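Local structure of intracellular serine protease (Bacillus licheniformis, 4ZOQ) at residues 30-35 / 61-66. The protein is probably a subtilisin-like serine endopeptidase that processes lanthipeptide precursors, the chain described here being its N-terminal prodomain. Sequence-based numbering, arbitrary orientation.
Sequences EQYLLL and IGFAKV
L33 and A64 form one of two hydrogen-bonded pairs joining the central antiparallel strands 31-35 and 63-66 of the prodomain sheet, a worked example of one ladder serving two different faces. Their reciprocal bonds, L33 N to A64 O at 2.8 Å and A64 N to L33 O at 2.7 Å, both lie in the carbonyl plane; Q31 and V66 repeat the pairing, and L35 N adds a fifth bond to G62 O, beside the G1 bulge that G62 and F63 make opposite I58. The tightly packed part is the buried face of L33, A64 and V66, where the L33 and V66 side chains cross at about a right angle, CD1 meeting CG1 at 3.8 Å beneath helix 70-80, which brings F76 to both. The other face turns to the protease chain. There L34 has CG beside its carbonyl carbon (chi1 -176°), and chi2 (61°) turns CD1 toward the 61-63 backbone, 3.3 Å from G62 O. The F63 and Y32 rings lie nearly parallel (15°) but slid apart, with centroids 6.0 Å from each other. K65 runs alongside Y32, its CB 3.4 Å from ring atom CE2, before its bent end leads away. Looseness is confined to that tip and to exposed E30, whose OE2 stays 6.4 Å from K65 NZ. Replacing Y32 by an alanine is likely to leave the K65 methylenes without the ring they lie along and Y117 of the protease chain without its ring partner. The chemistry thus implies a division of labour: backbone bonds fix the register, L33 and V66 pack against helix 70-80, and aromatic rings meet the protease.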
ATOM      1  N   GLU A  30      10.828  14.905 -21.297  1.00 58.31           N
ATOM      2  CA  GLU A  30      10.008  14.034 -20.451  1.00 62.21           C
ATOM      3  C   GLU A  30       8.486  14.310 -20.469  1.00 62.01           C
ATOM      4  O   GLU A  30       8.015  15.283 -19.888  1.00 65.73           O
ATOM      5  CB  GLU A  30      10.485  14.091 -19.002  1.00 60.03           C
ATOM      6  CG  GLU A  30       9.636  13.211 -18.086  1.00 66.03           C
ATOM      7  CD  GLU A  30      10.250  12.998 -16.717  1.00 72.01           C
ATOM      8  OE1 GLU A  30      11.293  13.627 -16.418  1.00 72.58           O
ATOM      9  OE2 GLU A  30       9.668  12.220 -15.930  1.00 68.51           O
ATOM     10  N   GLN A  31       7.737  13.482 -21.195  1.00 60.23           N
ATOM     11  CA  GLN A  31       6.274  13.489 -21.147  1.00 60.32           C
ATOM     12  C   GLN A  31       5.671  12.080 -21.042  1.00 55.52           C
ATOM     13  O   GLN A  31       6.397  11.090 -20.970  1.00 51.85           O
ATOM     14  CB  GLN A  31       5.686  14.210 -22.355  1.00 56.91           C
ATOM     15  CG  GLN A  31       6.357  15.520 -22.635  1.00 63.45           C
ATOM     16  CD  GLN A  31       5.725  16.235 -23.785  1.00 62.54           C
ATOM     17  OE1 GLN A  31       5.594  17.457 -23.767  1.00 68.29           O
ATOM     18  NE2 GLN A  31       5.300  15.484 -24.782  1.00 59.88           N
ATOM     19  N   TYR A  32       4.340  12.005 -21.007  1.00 47.93           N
ATOM     20  CA  TYR A  32       3.645  10.732 -20.819  1.00 43.81           C
ATOM     21  C   TYR A  32       2.495  10.564 -21.808  1.00 47.65           C
ATOM     22  O   TYR A  32       1.815  11.533 -22.176  1.00 48.50           O
ATOM     23  CB  TYR A  32       3.112  10.596 -19.384  1.00 49.73           C
ATOM     24  CG  TYR A  32       4.186  10.477 -18.328  1.00 48.29           C
ATOM     25  CD1 TYR A  32       4.712  11.610 -17.704  1.00 50.42           C
ATOM     26  CD2 TYR A  32       4.680   9.233 -17.953  1.00 47.37           C
ATOM     27  CE1 TYR A  32       5.714  11.498 -16.742  1.00 52.29           C
ATOM     28  CE2 TYR A  32       5.675   9.115 -16.982  1.00 48.18           C
ATOM     29  CZ  TYR A  32       6.186  10.247 -16.390  1.00 50.54           C
ATOM     30  OH  TYR A  32       7.164  10.118 -15.434  1.00 59.33           O
ATOM     31  N   LEU A  33       2.273   9.321 -22.220  1.00 40.75           N
ATOM     32  CA  LEU A  33       1.269   9.011 -23.222  1.00 43.32           C
ATOM     33  C   LEU A  33       0.356   7.864 -22.817  1.00 44.09           C
ATOM     34  O   LEU A  33       0.810   6.845 -22.296  1.00 41.06           O
ATOM     35  CB  LEU A  33       1.939   8.642 -24.557  1.00 46.84           C
ATOM     36  CG  LEU A  33       2.393   9.669 -25.587  1.00 48.67           C
ATOM     37  CD1 LEU A  33       3.417   9.044 -26.496  1.00 47.50           C
ATOM     38  CD2 LEU A  33       1.207  10.110 -26.405  1.00 55.47           C
ATOM     39  N   LEU A  34      -0.924   8.009 -23.121  1.00 40.58           N
ATOM     40  CA  LEU A  34      -1.858   6.936 -22.919  1.00 41.72           C
ATOM     41  C   LEU A  34      -2.495   6.587 -24.266  1.00 46.26           C
ATOM     42  O   LEU A  34      -3.197   7.405 -24.850  1.00 50.68           O
ATOM     43  CB  LEU A  34      -2.914   7.308 -21.873  1.00 37.80           C
ATOM     44  CG  LEU A  34      -3.833   6.122 -21.603  1.00 42.24           C
ATOM     45  CD1 LEU A  34      -3.019   4.948 -21.050  1.00 39.31           C
ATOM     46  CD2 LEU A  34      -4.952   6.500 -20.639  1.00 44.40           C
ATOM     47  N   LEU A  35      -2.192   5.405 -24.802  1.00 49.67           N
ATOM     48  CA  LEU A  35      -2.818   4.959 -26.050  1.00 51.85           C
ATOM     49  C   LEU A  35      -4.301   4.662 -25.843  1.00 51.69           C
ATOM     50  O   LEU A  35      -4.709   4.192 -24.787  1.00 51.39           O
ATOM     51  CB  LEU A  35      -2.113   3.702 -26.597  1.00 43.87           C
ATOM     52  CG  LEU A  35      -0.600   3.693 -26.820  1.00 47.12           C
ATOM     53  CD1 LEU A  35      -0.087   2.278 -26.932  1.00 49.66           C
ATOM     54  CD2 LEU A  35      -0.253   4.450 -28.083  1.00 49.09           C
ATOM     55  N   ILE A  61      -1.365  -1.664 -20.062  1.00 38.68           N
ATOM     56  CA  ILE A  61      -2.250  -0.515 -19.886  1.00 42.11           C
ATOM     57  C   ILE A  61      -1.999   0.568 -20.944  1.00 42.96           C
ATOM     58  O   ILE A  61      -2.666   1.607 -20.946  1.00 43.15           O
ATOM     59  CB  ILE A  61      -2.151   0.067 -18.438  1.00 41.85           C
ATOM     60  CG1 ILE A  61      -0.738   0.512 -18.097  1.00 35.31           C
ATOM     61  CG2 ILE A  61      -2.669  -0.961 -17.403  1.00 35.57           C
ATOM     62  CD1 ILE A  61      -0.685   1.275 -16.791  1.00 35.70           C
ATOM     63  N   GLY A  62      -0.975   0.373 -21.777  1.00 42.51           N
ATOM     64  CA  GLY A  62      -0.758   1.247 -22.918  1.00 43.18           C
ATOM     65  C   GLY A  62      -0.384   2.657 -22.524  1.00 39.18           C
ATOM     66  O   GLY A  62      -0.812   3.625 -23.147  1.00 39.00           O
ATOM     67  N   PHE A  63       0.431   2.753 -21.485  1.00 37.42           N
ATOM     68  CA  PHE A  63       0.831   4.015 -20.893  1.00 39.83           C
ATOM     69  C   PHE A  63       2.347   4.132 -20.909  1.00 42.09           C
ATOM     70  O   PHE A  63       3.063   3.264 -20.396  1.00 43.80           O
ATOM     71  CB  PHE A  63       0.251   4.108 -19.467  1.00 40.97           C
ATOM     72  CG  PHE A  63       0.424   5.451 -18.808  1.00 42.65           C
ATOM     73  CD1 PHE A  63      -0.130   6.595 -19.353  1.00 41.14           C
ATOM     74  CD2 PHE A  63       1.117   5.555 -17.604  1.00 42.36           C
ATOM     75  CE1 PHE A  63       0.028   7.823 -18.736  1.00 42.54           C
ATOM     76  CE2 PHE A  63       1.270   6.785 -16.981  1.00 44.83           C
ATOM     77  CZ  PHE A  63       0.722   7.921 -17.553  1.00 44.47           C
ATOM     78  N   ALA A  64       2.843   5.218 -21.477  1.00 39.94           N
ATOM     79  CA  ALA A  64       4.262   5.293 -21.764  1.00 46.04           C
ATOM     80  C   ALA A  64       4.915   6.564 -21.260  1.00 43.37           C
ATOM     81  O   ALA A  64       4.310   7.628 -21.271  1.00 42.93           O
ATOM     82  CB  ALA A  64       4.492   5.153 -23.267  1.00 43.34           C
ATOM     83  N   LYS A  65       6.168   6.456 -20.855  1.00 40.75           N
ATOM     84  CA  LYS A  65       6.919   7.655 -20.537  1.00 48.40           C
ATOM     85  C   LYS A  65       7.897   7.891 -21.687  1.00 53.47           C
ATOM     86  O   LYS A  65       8.663   7.009 -22.076  1.00 52.49           O
ATOM     87  CB  LYS A  65       7.649   7.534 -19.189  1.00 48.26           C
ATOM     88  CG  LYS A  65       8.807   8.521 -19.005  1.00 54.81           C
ATOM     89  CD  LYS A  65       9.530   8.343 -17.664  1.00 52.93           C
ATOM     90  CE  LYS A  65      10.087   6.953 -17.493  1.00 60.52           C
ATOM     91  NZ  LYS A  65      11.123   6.597 -18.506  1.00 75.15           N
ATOM     92  N   VAL A  66       7.830   9.075 -22.271  1.00 54.30           N
ATOM     93  CA  VAL A  66       8.672   9.373 -23.413  1.00 57.35           C
ATOM     94  C   VAL A  66       9.685  10.427 -22.985  1.00 57.76           C
ATOM     95  O   VAL A  66       9.344  11.457 -22.407  1.00 54.90           O
ATOM     96  CB  VAL A  66       7.858   9.848 -24.646  1.00 51.63           C
ATOM     97  CG1 VAL A  66       6.967   8.728 -25.150  1.00 51.69           C
ATOM     98  CG2 VAL A  66       7.023  11.051 -24.309  1.00 53.30           C
TER